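D-isomer specific 2-hydroxyacid dehydrogenase family protein (Aeromonas salmonicida subsp. salmonicida, PDB 3HG7) probably works as an NAD-dependent oxidoreductase of the D-isomer specific 2-hydroxyacid dehydrogenase family, interconverting 2-hydroxyacids and 2-oxoacids. Local coordinates at residues 17-22 against 286-290; 22-28 against 293-297; 221-227 against 247-253; 235-240 against 252-258. The protein carries 1 engineered substitution. All coordinates share one frame; numbering follows the deposited sequence. Where two conformers were deposited one is given.

Interaction 1 of 4, residues 17-22 against 286-290; sequences HYERLL and PDDVA
Pro286 is the bump of this contact, and the rings of His17 and Tyr18 are the walls of the hollow that takes it. Its CB lies over a face of each ring, 3.7 Å from the centroid of His17 and 4.0 Å from that of Tyr18, so one methylene makes CH-pi contacts on two sides. The imidazole reaches this place because CG of His17 stands anti to the backbone N (chi1 -158°); Tyr18 turns the other way, with CG beside its own N. Farther out, Tyr18 OH presses against Val289 CB at 3.2 Å, and Ala290 N comes up to the edge of the same phenol. Segments 17-22 and 286-290, on helices 15-24 and 286-301, have axes crossing at -51°. The second helix returns from the far end of the chain to pack on the domain of the five-stranded parallel sheet, as the C-terminal helix does in this dehydrogenase family. Leu21 fills the next dent: its CD1 rests 3.7 Å from Pro286 O and 3.8 Å from Ala290 CB, while CD2 faces Asp287 OD2. Asp287 OD1 approaches the imidazole obliquely, 3.2 Å from His17 NE2, with carboxylate and ring planes 78° apart.

Interaction 2 of 4, residues 22-28 against 293-297; sequences LKAAHLP and FVRNY
Leu27 carries its CG anti to the carbonyl carbon (chi1 -50°), whereas Tyr297 holds CG anti to the backbone N (chi1 178°), and these two settings slide the side chains past each other in opposite directions. Leu27 CD2 ends 3.9 Å from Tyr297 CD2, approaching the ring obliquely. The same methyl also lies 4.1 Å from Val294 CG1, the branch of that valine anti to its own N, so one methyl bridges two residues about one turn apart on the facing helix. Leu27 CD1 comes in at the edge of the Phe293 ring, 4.3 Å from Phe293 CE2. The pieces joined are the C-terminal end of helix 15-24 with the chain beyond it and the middle of helix 286-301, both packed on the five-stranded parallel sheet. There Phe293 touches Leu8, Ile50 and Met52, and its ring lies nearly parallel to that of Trp70. Leu22 CD1 sits in a notch of the facing helix, 3.9 Å from both Phe293 CD2 and Val294 CG2, and Ala25 CB closes on the latter methyl at 4.1 Å. His26, with positive phi (45°), breaks the helical path and lets the chain swing so that Leu27 faces inward. At the end of this contact Tyr297 OH stands 3.4 Å from Pro28 O, a weak bond at most.

Interaction 3 of 4, residues 221-227 against 247-253; sequences KPGAILF and GKLGMAV
Strands 225-228 and 251-254 are parallel neighbours in the seven-stranded Rossmann-type sheet of the NAD-binding domain, the two strands of a beta-alpha-beta unit whose helix is 237-245. Ile225 pairs with Met251, Leu226 with Ala252 and Phe227 with Val253. Leu226 is bonded through both its backbone N and its O: the N donates to Met251 O at 3.0 Å and the O accepts from Val253 N at 2.8 Å, both nearly straight. Where the strands begin, Ala224 O takes two donors, Gly250 N at 2.8 Å in the carbonyl plane and Met251 N at 3.1 Å, which clamps the entry of the second strand to the turn 221-224. There the backbones lie close, Gly223 CA being 4.0 Å from Gly250 CA. Lys221 sends its amino group elsewhere, to a salt bridge with Asp196. On the face of Leu226 and Ala252, Leu249 folds back with CG anti to its N (chi1 -172°). Its CD1 rests 3.7 Å from Ala224 CB and its CD2 against Leu226 CB, the two leucines crossing at about a right angle. The other face, with Ile225, Met251, Phe227 and Val253, is covered by helix 100-115. Here Phe227 and Val253 lie side by side, and Val253 CB stands over the phenyl face of Phe227, 4.0 Å from its centroid and 26° off the normal.

Interaction 4 of 4, residues 235-240 against 252-258; sequences INEGDL and AVLDVFE
The Glu237 carboxylate meets two neighbours at once: its OE2 lies at the edge of the Phe257 ring, near the ring plane, and accepts from Glu258 N at 2.9 Å. The bond is almost straight (175° at the hydrogen), yet the donor arrives from above the carboxylate, 38° out of its plane. An extended chain beyond CG carries the group there. Glu258 runs past it in the opposite sense, bent at CG, and the two carboxylate planes are only 27° apart. Their OE1 atoms, Glu237 to Glu258, stand 4.3 Å from each other, a closeness that probably costs some repulsion; Glu258 OE2 has a weak bond to His210 NE2. Deeper in, the contact turns apolar. Leu240 CD2 and Leu254 CD1 meet tip to tip at 3.6 Å, Leu240 CD1 touches Ala252 CB at 3.9 Å, and Ile235 CD1 leans on Leu254 CD2 at 3.8 Å. Asn236, at the N-cap of the helix, accepts from Asp239 N through OD1 at 2.8 Å and so ties down the first turn, from which Glu237 and Leu240 both point to the strand side. A helix start laid against the end of strand 251-254 and the loop after it is the packing of a beta-alpha-beta unit, here that of the dehydrogenase's Rossmann-type NAD-binding domain.

Overall arrangement
From the N terminus the chain first passes through helix 15-24, which supplies one side of interactions 1 and 2; their partners lie more than 260 residues later on helix 286-301. These two contacts share Leu22, cross along the sequence, and bring the C-terminal helix back to the domain of the five-stranded sheet. Nested inside the long loop they close are interactions 3 and 4, on the opposite side of the chain's centre, the centre of interaction 3 about 39 Å and that of interaction 4 about 33 Å from the centre of interaction 1. These close short loops that cross each other, share Ala252 and Val253, and tie strands 225-228 and 251-254 to helix 237-245, with Leu249 touching Leu240 between them.

Interaction 1 of 4, residues 17-22 against 286-290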
loop_
_atom_site.group_PDB
_atom_site.type_symbol
_atom_site.label_atom_id
_atom_site.label_comp_id
_atom_site.label_asym_id
_atom_site.label_seq_id
_atom_site.Cartn_x
_atom_site.Cartn_y
_atom_site.Cartn_z
ATOM N N HIS A 17 -8.933 18.903 -6.902
ATOM C CA HIS A 17 -9.549 17.805 -7.636
ATOM C C HIS A 17 -10.805 17.334 -6.879
ATOM O O HIS A 17 -11.877 17.212 -7.464
ATOM C CB HIS A 17 -8.544 16.659 -7.800
ATOM C CG HIS A 17 -8.845 15.724 -8.937
ATOM N ND1 HIS A 17 -7.900 14.869 -9.475
ATOM C CD2 HIS A 17 -9.978 15.530 -9.653
ATOM C CE1 HIS A 17 -8.453 14.169 -10.453
ATOM N NE2 HIS A 17 -9.714 14.557 -10.584
ATOM N N TYR A 18 -10.681 17.097 -5.578
ATOM C CA TYR A 18 -11.877 16.677 -4.797
ATOM C C TYR A 18 -13.029 17.674 -4.872
ATOM O O TYR A 18 -14.216 17.282 -4.968
ATOM C CB TYR A 18 -11.512 16.368 -3.330
ATOM C CG TYR A 18 -10.775 15.060 -3.221
ATOM C CD1 TYR A 18 -11.365 13.870 -3.690
ATOM C CD2 TYR A 18 -9.507 14.990 -2.642
ATOM C CE1 TYR A 18 -10.671 12.656 -3.638
ATOM C CE2 TYR A 18 -8.824 13.794 -2.562
ATOM C CZ TYR A 18 -9.411 12.623 -3.059
ATOM O OH TYR A 18 -8.748 11.402 -2.985
ATOM N N GLU A 19 -12.703 18.962 -4.769
ATOM C CA GLU A 19 -13.746 19.998 -4.790
ATOM C C GLU A 19 -14.502 19.998 -6.118
ATOM O O GLU A 19 -15.735 20.108 -6.122
ATOM C CB GLU A 19 -13.149 21.381 -4.501
ATOM C CG GLU A 19 -14.147 22.525 -4.507
ATOM C CD GLU A 19 -13.516 23.844 -4.101
ATOM O OE1 GLU A 19 -12.546 24.254 -4.755
ATOM O OE2 GLU A 19 -13.997 24.461 -3.130
ATOM N N ARG A 20 -13.750 19.893 -7.217
ATOM C CA ARG A 20 -14.333 19.811 -8.554
ATOM C C ARG A 20 -15.242 18.591 -8.644
ATOM O O ARG A 20 -16.385 18.710 -9.059
ATOM C CB ARG A 20 -13.247 19.745 -9.636
ATOM C CG ARG A 20 -13.754 19.384 -11.030
ATOM C CD ARG A 20 -12.741 19.720 -12.117
ATOM N NE ARG A 20 -11.496 18.978 -11.979
ATOM C CZ ARG A 20 -11.375 17.667 -12.157
ATOM N NH1 ARG A 20 -12.433 16.926 -12.455
ATOM N NH2 ARG A 20 -10.188 17.099 -12.021
ATOM N N LEU A 21 -14.743 17.435 -8.233
ATOM C CA LEU A 21 -15.500 16.185 -8.355
ATOM C C LEU A 21 -16.773 16.175 -7.516
ATOM O O LEU A 21 -17.860 15.763 -7.984
ATOM C CB LEU A 21 -14.618 15.016 -7.949
ATOM C CG LEU A 21 -13.550 14.542 -8.939
ATOM C CD1 LEU A 21 -12.560 13.666 -8.235
ATOM C CD2 LEU A 21 -14.256 13.807 -10.106
ATOM N N LEU A 22 -16.628 16.615 -6.276
ATOM C CA LEU A 22 -17.760 16.693 -5.344
ATOM C C LEU A 22 -18.817 17.736 -5.708
ATOM O O LEU A 22 -20.005 17.536 -5.434
ATOM C CB LEU A 22 -17.249 16.901 -3.918
ATOM C CG LEU A 22 -17.143 15.674 -3.005
ATOM C CD1 LEU A 22 -17.066 14.299 -3.724
ATOM C CD2 LEU A 22 -15.999 15.829 -2.033
ATOM N N PRO A 286 -7.943 10.614 -7.116
ATOM C CA PRO A 286 -9.144 11.258 -6.564
ATOM C C PRO A 286 -10.429 10.779 -7.225
ATOM O O PRO A 286 -11.431 10.627 -6.537
ATOM C CB PRO A 286 -8.913 12.748 -6.835
ATOM C CG PRO A 286 -7.420 12.876 -6.847
ATOM C CD PRO A 286 -6.900 11.603 -7.475
ATOM N N ASP A 287 -10.394 10.505 -8.532
ATOM C CA ASP A 287 -11.583 9.996 -9.220
ATOM C C ASP A 287 -12.120 8.747 -8.522
ATOM O O ASP A 287 -13.336 8.598 -8.355
ATOM C CB ASP A 287 -11.315 9.726 -10.714
ATOM C CG ASP A 287 -11.062 11.008 -11.509
ATOM O OD1 ASP A 287 -9.930 11.535 -11.452
ATOM O OD2 ASP A 287 -11.977 11.485 -12.212
ATOM N N ASP A 288 -11.238 7.854 -8.082
ATOM C CA ASP A 288 -11.720 6.635 -7.431
ATOM C C ASP A 288 -12.080 6.824 -5.968
ATOM O O ASP A 288 -13.029 6.212 -5.475
ATOM C CB ASP A 288 -10.714 5.516 -7.566
ATOM C CG ASP A 288 -10.640 4.984 -8.986
ATOM O OD1 ASP A 288 -11.514 5.304 -9.821
ATOM O OD2 ASP A 288 -9.714 4.227 -9.264
ATOM N N VAL A 289 -11.321 7.673 -5.286
ATOM C CA VAL A 289 -11.608 7.970 -3.881
ATOM C C VAL A 289 -12.942 8.750 -3.778
ATOM O O VAL A 289 -13.730 8.504 -2.876
ATOM C CB VAL A 289 -10.448 8.753 -3.204
ATOM C CG1 VAL A 289 -10.817 9.146 -1.757
ATOM C CG2 VAL A 289 -9.161 7.941 -3.195
ATOM N N ALA A 290 -13.202 9.668 -4.708
ATOM C CA ALA A 290 -14.444 10.446 -4.657
ATOM C C ALA A 290 -15.656 9.552 -4.834
ATOM O O ALA A 290 -16.702 9.781 -4.225
ATOM C CB ALA A 290 -14.439 11.537 -5.694
#

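Interaction 2 of 4, residues 22-28 against 293-297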
loop_
_atom_site.group_PDB
_atom_site.type_symbol
_atom_site.label_atom_id
_atom_site.label_comp_id
_atom_site.label_asym_id
_atom_site.label_seq_id
_atom_site.Cartn_x
_atom_site.Cartn_y
_atom_site.Cartn_z
ATOM N N LEU A 22 -16.628 16.615 -6.276
ATOM C CA LEU A 22 -17.760 16.693 -5.344
ATOM C C LEU A 22 -18.817 17.736 -5.708
ATOM O O LEU A 22 -20.005 17.536 -5.434
ATOM C CB LEU A 22 -17.249 16.901 -3.918
ATOM C CG LEU A 22 -17.143 15.674 -3.005
ATOM C CD1 LEU A 22 -17.066 14.299 -3.724
ATOM C CD2 LEU A 22 -15.999 15.829 -2.033
ATOM N N LYS A 23 -18.386 18.845 -6.310
ATOM C CA LYS A 23 -19.312 19.858 -6.823
ATOM C C LYS A 23 -20.072 19.335 -8.048
ATOM O O LYS A 23 -21.206 19.751 -8.304
ATOM C CB LYS A 23 -18.579 21.154 -7.183
ATOM C CG LYS A 23 -18.400 22.123 -6.022
ATOM C CD LYS A 23 -17.624 23.355 -6.499
ATOM C CE LYS A 23 -17.458 24.389 -5.399
ATOM N NZ LYS A 23 -16.789 25.615 -5.929
ATOM N N ALA A 24 -19.447 18.417 -8.786
ATOM C CA ALA A 24 -20.088 17.807 -9.949
ATOM C C ALA A 24 -21.153 16.797 -9.506
ATOM O O ALA A 24 -22.167 16.614 -10.193
ATOM C CB ALA A 24 -19.063 17.144 -10.844
ATOM N N ALA A 25 -20.929 16.176 -8.342
ATOM C CA ALA A 25 -21.806 15.121 -7.816
ATOM C C ALA A 25 -23.159 15.636 -7.326
ATOM O O ALA A 25 -24.082 14.840 -7.109
ATOM C CB ALA A 25 -21.105 14.370 -6.702
ATOM N N HIS A 26 -23.252 16.956 -7.144
ATOM C CA HIS A 26 -24.492 17.614 -6.723
ATOM C C HIS A 26 -25.165 16.851 -5.567
ATOM O O HIS A 26 -26.159 16.147 -5.769
ATOM C CB HIS A 26 -25.438 17.782 -7.928
ATOM C CG HIS A 26 -26.440 18.887 -7.773
ATOM N ND1 HIS A 26 -26.130 20.100 -7.196
ATOM C CD2 HIS A 26 -27.738 18.971 -8.151
ATOM C CE1 HIS A 26 -27.200 20.875 -7.205
ATOM N NE2 HIS A 26 -28.189 20.214 -7.781
ATOM N N LEU A 27 -24.592 16.982 -4.371
ATOM C CA LEU A 27 -25.086 16.346 -3.162
ATOM C C LEU A 27 -25.880 17.406 -2.438
ATOM O O LEU A 27 -25.344 18.461 -2.092
ATOM C CB LEU A 27 -23.920 15.861 -2.293
ATOM C CG LEU A 27 -22.843 15.026 -3.005
ATOM C CD1 LEU A 27 -21.480 15.164 -2.334
ATOM C CD2 LEU A 27 -23.211 13.555 -3.134
ATOM N N PRO A 28 -27.182 17.154 -2.243
ATOM C CA PRO A 28 -28.018 18.183 -1.627
ATOM C C PRO A 28 -27.741 18.302 -0.132
ATOM O O PRO A 28 -27.272 17.354 0.487
ATOM C CB PRO A 28 -29.440 17.682 -1.900
ATOM C CG PRO A 28 -29.298 16.192 -2.020
ATOM C CD PRO A 28 -27.944 15.944 -2.615
ATOM N N PHE A 293 -16.233 7.984 -1.555
ATOM C CA PHE A 293 -16.855 8.999 -0.703
ATOM C C PHE A 293 -18.352 9.136 -1.000
ATOM O O PHE A 293 -19.178 9.056 -0.092
ATOM C CB PHE A 293 -16.161 10.358 -0.814
ATOM C CG PHE A 293 -16.870 11.433 0.000
ATOM C CD1 PHE A 293 -16.574 11.609 1.350
ATOM C CD2 PHE A 293 -17.884 12.198 -0.570
ATOM C CE1 PHE A 293 -17.248 12.572 2.118
ATOM C CE2 PHE A 293 -18.604 13.127 0.184
ATOM C CZ PHE A 293 -18.278 13.329 1.536
ATOM N N VAL A 294 -18.713 9.321 -2.263
ATOM C CA VAL A 294 -20.127 9.528 -2.594
ATOM C C VAL A 294 -21.003 8.295 -2.287
ATOM O O VAL A 294 -22.124 8.454 -1.808
ATOM C CB VAL A 294 -20.282 10.020 -4.062
ATOM C CG1 VAL A 294 -21.733 9.948 -4.538
ATOM C CG2 VAL A 294 -19.715 11.424 -4.186
ATOM N N ARG A 295 -20.495 7.082 -2.517
ATOM C CA ARG A 295 -21.274 5.873 -2.175
ATOM C C ARG A 295 -21.454 5.784 -0.652
ATOM O O ARG A 295 -22.540 5.493 -0.167
ATOM C CB ARG A 295 -20.654 4.575 -2.762
ATOM C CG ARG A 295 -20.737 4.437 -4.287
ATOM C CD ARG A 295 -20.291 3.031 -4.787
ATOM N NE ARG A 295 -19.232 2.454 -3.953
ATOM C CZ ARG A 295 -17.966 2.278 -4.334
ATOM N NH1 ARG A 295 -17.086 1.760 -3.481
ATOM N NH2 ARG A 295 -17.579 2.619 -5.558
ATOM N N ASN A 296 -20.383 6.063 0.093
ATOM C CA ASN A 296 -20.453 6.093 1.552
ATOM C C ASN A 296 -21.340 7.218 2.066
ATOM O O ASN A 296 -22.029 7.056 3.069
ATOM C CB ASN A 296 -19.050 6.185 2.166
ATOM C CG ASN A 296 -18.491 4.816 2.590
ATOM O OD1 ASN A 296 -19.227 3.822 2.728
ATOM N ND2 ASN A 296 -17.190 4.779 2.840
ATOM N N TYR A 297 -21.346 8.349 1.369
ATOM C CA TYR A 297 -22.199 9.477 1.759
ATOM C C TYR A 297 -23.682 9.091 1.700
ATOM O O TYR A 297 -24.441 9.350 2.640
ATOM C CB TYR A 297 -21.913 10.708 0.887
ATOM C CG TYR A 297 -22.795 11.886 1.221
ATOM C CD1 TYR A 297 -22.506 12.707 2.301
ATOM C CD2 TYR A 297 -23.900 12.195 0.436
ATOM C CE1 TYR A 297 -23.320 13.788 2.605
ATOM C CE2 TYR A 297 -24.714 13.262 0.721
ATOM C CZ TYR A 297 -24.432 14.055 1.815
ATOM O OH TYR A 297 -25.235 15.133 2.125
#

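Interaction 3 of 4, residues 221-227 against 247-253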
loop_
_atom_site.group_PDB
_atom_site.type_symbol
_atom_site.label_atom_id
_atom_site.label_comp_id
_atom_site.label_asym_id
_atom_site.label_seq_id
_atom_site.Cartn_x
_atom_site.Cartn_y
_atom_site.Cartn_z
ATOM N N LYS A 221 16.734 -18.731 -0.916
ATOM C CA LYS A 221 16.888 -18.725 -2.388
ATOM C C LYS A 221 17.767 -17.611 -2.950
ATOM O O LYS A 221 17.471 -16.426 -2.766
ATOM C CB LYS A 221 15.560 -18.844 -3.159
ATOM C CG LYS A 221 15.575 -19.994 -4.175
ATOM C CD LYS A 221 14.495 -19.900 -5.247
ATOM C CE LYS A 221 14.259 -21.271 -5.880
ATOM N NZ LYS A 221 13.869 -21.241 -7.324
ATOM N N PRO A 222 18.853 -18.002 -3.645
ATOM C CA PRO A 222 19.913 -17.122 -4.128
ATOM C C PRO A 222 19.452 -15.965 -5.010
ATOM O O PRO A 222 19.971 -14.861 -4.879
ATOM C CB PRO A 222 20.794 -18.068 -4.960
ATOM C CG PRO A 222 19.901 -19.249 -5.283
ATOM C CD PRO A 222 19.117 -19.400 -4.030
ATOM N N GLY A 223 18.511 -16.226 -5.914
ATOM C CA GLY A 223 18.133 -15.252 -6.939
ATOM C C GLY A 223 16.707 -14.754 -6.800
ATOM O O GLY A 223 16.141 -14.203 -7.744
ATOM N N ALA A 224 16.127 -14.930 -5.622
ATOM C CA ALA A 224 14.754 -14.521 -5.386
ATOM C C ALA A 224 14.675 -13.010 -5.278
ATOM O O ALA A 224 15.619 -12.363 -4.845
ATOM C CB ALA A 224 14.218 -15.132 -4.120
ATOM N N ILE A 225 13.530 -12.479 -5.671
ATOM C CA ILE A 225 13.293 -11.046 -5.623
ATOM C C ILE A 225 12.163 -10.914 -4.631
ATOM O O ILE A 225 11.118 -11.534 -4.793
ATOM C CB ILE A 225 12.876 -10.492 -7.007
ATOM C CG1 ILE A 225 14.015 -10.727 -8.011
ATOM C CG2 ILE A 225 12.524 -8.988 -6.909
ATOM C CD1 ILE A 225 13.629 -10.603 -9.479
ATOM N N LEU A 226 12.379 -10.106 -3.608
ATOM C CA LEU A 226 11.358 -9.841 -2.596
ATOM C C LEU A 226 10.812 -8.433 -2.702
ATOM O O LEU A 226 11.594 -7.504 -2.660
ATOM C CB LEU A 226 11.964 -10.005 -1.201
ATOM C CG LEU A 226 11.096 -9.574 -0.004
ATOM C CD1 LEU A 226 9.817 -10.398 0.078
ATOM C CD2 LEU A 226 11.886 -9.688 1.283
ATOM N N PHE A 227 9.485 -8.297 -2.812
ATOM C CA PHE A 227 8.791 -6.991 -2.755
ATOM C C PHE A 227 8.117 -6.825 -1.410
ATOM O O PHE A 227 7.409 -7.741 -0.949
ATOM C CB PHE A 227 7.662 -6.913 -3.781
ATOM C CG PHE A 227 8.123 -6.792 -5.209
ATOM C CD1 PHE A 227 7.976 -5.597 -5.884
ATOM C CD2 PHE A 227 8.647 -7.894 -5.890
ATOM C CE1 PHE A 227 8.400 -5.470 -7.220
ATOM C CE2 PHE A 227 9.067 -7.790 -7.211
ATOM C CZ PHE A 227 8.926 -6.575 -7.884
ATOM N N GLY A 247 24.368 -12.889 -0.343
ATOM C CA GLY A 247 23.785 -13.775 -1.352
ATOM C C GLY A 247 22.654 -14.661 -0.863
ATOM O O GLY A 247 22.411 -15.733 -1.424
ATOM N N LYS A 248 21.958 -14.213 0.177
ATOM C CA LYS A 248 20.844 -14.968 0.739
ATOM C C LYS A 248 19.548 -14.698 -0.025
ATOM O O LYS A 248 18.601 -15.502 0.013
ATOM C CB LYS A 248 20.677 -14.621 2.220
ATOM C CG LYS A 248 20.441 -15.830 3.110
ATOM C CD LYS A 248 21.584 -16.854 3.039
ATOM C CE LYS A 248 22.653 -16.586 4.098
ATOM N NZ LYS A 248 23.376 -17.833 4.487
ATOM N N LEU A 249 19.535 -13.558 -0.720
ATOM C CA LEU A 249 18.388 -13.058 -1.475
ATOM C C LEU A 249 18.948 -12.288 -2.662
ATOM O O LEU A 249 20.012 -11.670 -2.553
ATOM C CB LEU A 249 17.536 -12.130 -0.594
ATOM C CG LEU A 249 16.189 -11.652 -1.135
ATOM C CD1 LEU A 249 15.285 -12.839 -1.428
ATOM C CD2 LEU A 249 15.520 -10.692 -0.171
ATOM N N GLY A 250 18.250 -12.325 -3.798
ATOM C CA GLY A 250 18.811 -11.754 -5.034
ATOM C C GLY A 250 18.661 -10.240 -5.043
ATOM O O GLY A 250 19.627 -9.486 -5.258
ATOM N N MET A 251 17.437 -9.806 -4.803
ATOM C CA MET A 251 17.118 -8.386 -4.856
ATOM C C MET A 251 15.973 -8.119 -3.911
ATOM O O MET A 251 15.182 -9.028 -3.617
ATOM C CB MET A 251 16.709 -7.992 -6.283
ATOM C CG MET A 251 17.854 -7.940 -7.332
ATOM S SD MET A 251 18.684 -6.336 -7.513
ATOM C CE MET A 251 17.358 -5.251 -6.974
ATOM N N ALA A 252 15.857 -6.873 -3.448
ATOM C CA ALA A 252 14.672 -6.450 -2.705
ATOM C C ALA A 252 14.110 -5.146 -3.306
ATOM O O ALA A 252 14.878 -4.266 -3.682
ATOM C CB ALA A 252 15.009 -6.238 -1.262
ATOM N N VAL A 253 12.791 -5.066 -3.425
ATOM C CA VAL A 253 12.116 -3.831 -3.878
ATOM C C VAL A 253 11.183 -3.423 -2.775
ATOM O O VAL A 253 10.206 -4.125 -2.498
ATOM C CB VAL A 253 11.287 -4.065 -5.178
ATOM C CG1 VAL A 253 10.623 -2.746 -5.680
ATOM C CG2 VAL A 253 12.173 -4.661 -6.267
#

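Interaction 4 of 4, residues 235-240 against 252-258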
loop_
_atom_site.group_PDB
_atom_site.type_symbol
_atom_site.label_atom_id
_atom_site.label_comp_id
_atom_site.label_asym_id
_atom_site.label_seq_id
_atom_site.Cartn_x
_atom_site.Cartn_y
_atom_site.Cartn_z
ATOM N N ILE A 235 9.390 -6.590 7.691
ATOM C CA ILE A 235 10.800 -6.858 7.462
ATOM C C ILE A 235 11.672 -6.225 8.535
ATOM O O ILE A 235 11.570 -5.033 8.802
ATOM C CB ILE A 235 11.258 -6.338 6.055
ATOM C CG1 ILE A 235 10.532 -7.092 4.933
ATOM C CG2 ILE A 235 12.775 -6.453 5.884
ATOM C CD1 ILE A 235 10.637 -6.433 3.558
ATOM N N ASN A 236 12.533 -7.034 9.145
ATOM C CA ASN A 236 13.610 -6.478 9.949
ATOM C C ASN A 236 14.680 -6.019 8.987
ATOM O O ASN A 236 15.310 -6.836 8.303
ATOM C CB ASN A 236 14.174 -7.481 10.961
ATOM C CG ASN A 236 15.421 -6.957 11.664
ATOM O OD1 ASN A 236 16.493 -6.888 11.071
ATOM N ND2 ASN A 236 15.281 -6.585 12.930
ATOM N N GLU A 237 14.878 -4.710 8.939
ATOM C CA GLU A 237 15.699 -4.097 7.902
ATOM C C GLU A 237 17.177 -4.461 8.032
ATOM O O GLU A 237 17.853 -4.704 7.021
ATOM C CB GLU A 237 15.437 -2.583 7.824
ATOM C CG GLU A 237 14.025 -2.296 7.257
ATOM C CD GLU A 237 13.597 -0.830 7.258
ATOM O OE1 GLU A 237 14.359 0.049 7.732
ATOM O OE2 GLU A 237 12.470 -0.567 6.768
ATOM N N GLY A 238 17.653 -4.541 9.275
ATOM C CA GLY A 238 19.054 -4.892 9.567
ATOM C C GLY A 238 19.423 -6.244 8.998
ATOM O O GLY A 238 20.522 -6.456 8.476
ATOM N N ASP A 239 18.471 -7.159 9.055
ATOM C CA ASP A 239 18.726 -8.508 8.618
ATOM C C ASP A 239 18.403 -8.764 7.127
ATOM O O ASP A 239 18.973 -9.666 6.513
ATOM C CB ASP A 239 18.020 -9.444 9.564
ATOM C CG ASP A 239 18.452 -9.224 11.025
ATOM O OD1 ASP A 239 17.578 -8.992 11.875
ATOM O OD2 ASP A 239 19.664 -9.264 11.316
ATOM N N LEU A 240 17.509 -7.953 6.557
ATOM C CA LEU A 240 17.335 -7.872 5.092
ATOM C C LEU A 240 18.638 -7.444 4.436
ATOM O O LEU A 240 19.044 -8.012 3.430
ATOM C CB LEU A 240 16.233 -6.871 4.721
ATOM C CG LEU A 240 16.238 -6.383 3.256
ATOM C CD1 LEU A 240 16.002 -7.518 2.277
ATOM C CD2 LEU A 240 15.255 -5.261 3.007
ATOM N N ALA A 252 15.857 -6.873 -3.448
ATOM C CA ALA A 252 14.672 -6.450 -2.705
ATOM C C ALA A 252 14.110 -5.146 -3.306
ATOM O O ALA A 252 14.878 -4.266 -3.682
ATOM C CB ALA A 252 15.009 -6.238 -1.262
ATOM N N VAL A 253 12.791 -5.066 -3.425
ATOM C CA VAL A 253 12.116 -3.831 -3.878
ATOM C C VAL A 253 11.183 -3.423 -2.775
ATOM O O VAL A 253 10.206 -4.125 -2.498
ATOM C CB VAL A 253 11.287 -4.065 -5.178
ATOM C CG1 VAL A 253 10.623 -2.746 -5.680
ATOM C CG2 VAL A 253 12.173 -4.661 -6.267
ATOM N N LEU A 254 11.455 -2.272 -2.169
ATOM C CA LEU A 254 10.703 -1.866 -0.998
ATOM C C LEU A 254 10.038 -0.532 -1.225
ATOM O O LEU A 254 10.718 0.434 -1.565
ATOM C CB LEU A 254 11.624 -1.737 0.216
ATOM C CG LEU A 254 12.480 -2.918 0.683
ATOM C CD1 LEU A 254 12.982 -2.587 2.071
ATOM C CD2 LEU A 254 11.699 -4.218 0.676
ATOM N N ASP A 255 8.717 -0.499 -1.049
ATOM C CA ASP A 255 7.948 0.737 -1.198
ATOM C C ASP A 255 7.649 1.334 0.196
ATOM O O ASP A 255 7.320 2.507 0.327
ATOM C CB ASP A 255 6.644 0.473 -1.960
ATOM C CG ASP A 255 5.917 1.749 -2.329
ATOM O OD1 ASP A 255 6.586 2.687 -2.848
ATOM O OD2 ASP A 255 4.694 1.835 -2.040
ATOM N N VAL A 256 7.823 0.514 1.228
ATOM C CA VAL A 256 7.434 0.891 2.607
ATOM C C VAL A 256 8.539 0.553 3.598
ATOM O O VAL A 256 9.367 -0.328 3.351
ATOM C CB VAL A 256 6.130 0.218 3.029
ATOM C CG1 VAL A 256 4.975 0.762 2.207
ATOM C CG2 VAL A 256 6.240 -1.333 2.926
ATOM N N PHE A 257 8.563 1.279 4.715
ATOM C CA PHE A 257 9.722 1.241 5.591
ATOM C C PHE A 257 9.326 1.391 7.049
ATOM O O PHE A 257 8.262 1.943 7.345
ATOM C CB PHE A 257 10.715 2.320 5.169
ATOM C CG PHE A 257 11.181 2.154 3.753
ATOM C CD1 PHE A 257 12.231 1.274 3.455
ATOM C CD2 PHE A 257 10.530 2.817 2.709
ATOM C CE1 PHE A 257 12.648 1.088 2.141
ATOM C CE2 PHE A 257 10.928 2.624 1.396
ATOM C CZ PHE A 257 11.998 1.766 1.117
ATOM N N GLU A 258 10.184 0.881 7.933
ATOM C CA GLU A 258 10.017 1.036 9.392
ATOM C C GLU A 258 9.893 2.519 9.778
ATOM O O GLU A 258 9.140 2.868 10.693
ATOM C CB GLU A 258 11.202 0.377 10.128
ATOM C CG GLU A 258 10.818 -0.559 11.278
ATOM C CD GLU A 258 11.566 -1.903 11.225
ATOM O OE1 GLU A 258 12.820 -1.912 11.198
ATOM O OE2 GLU A 258 10.885 -2.953 11.209
#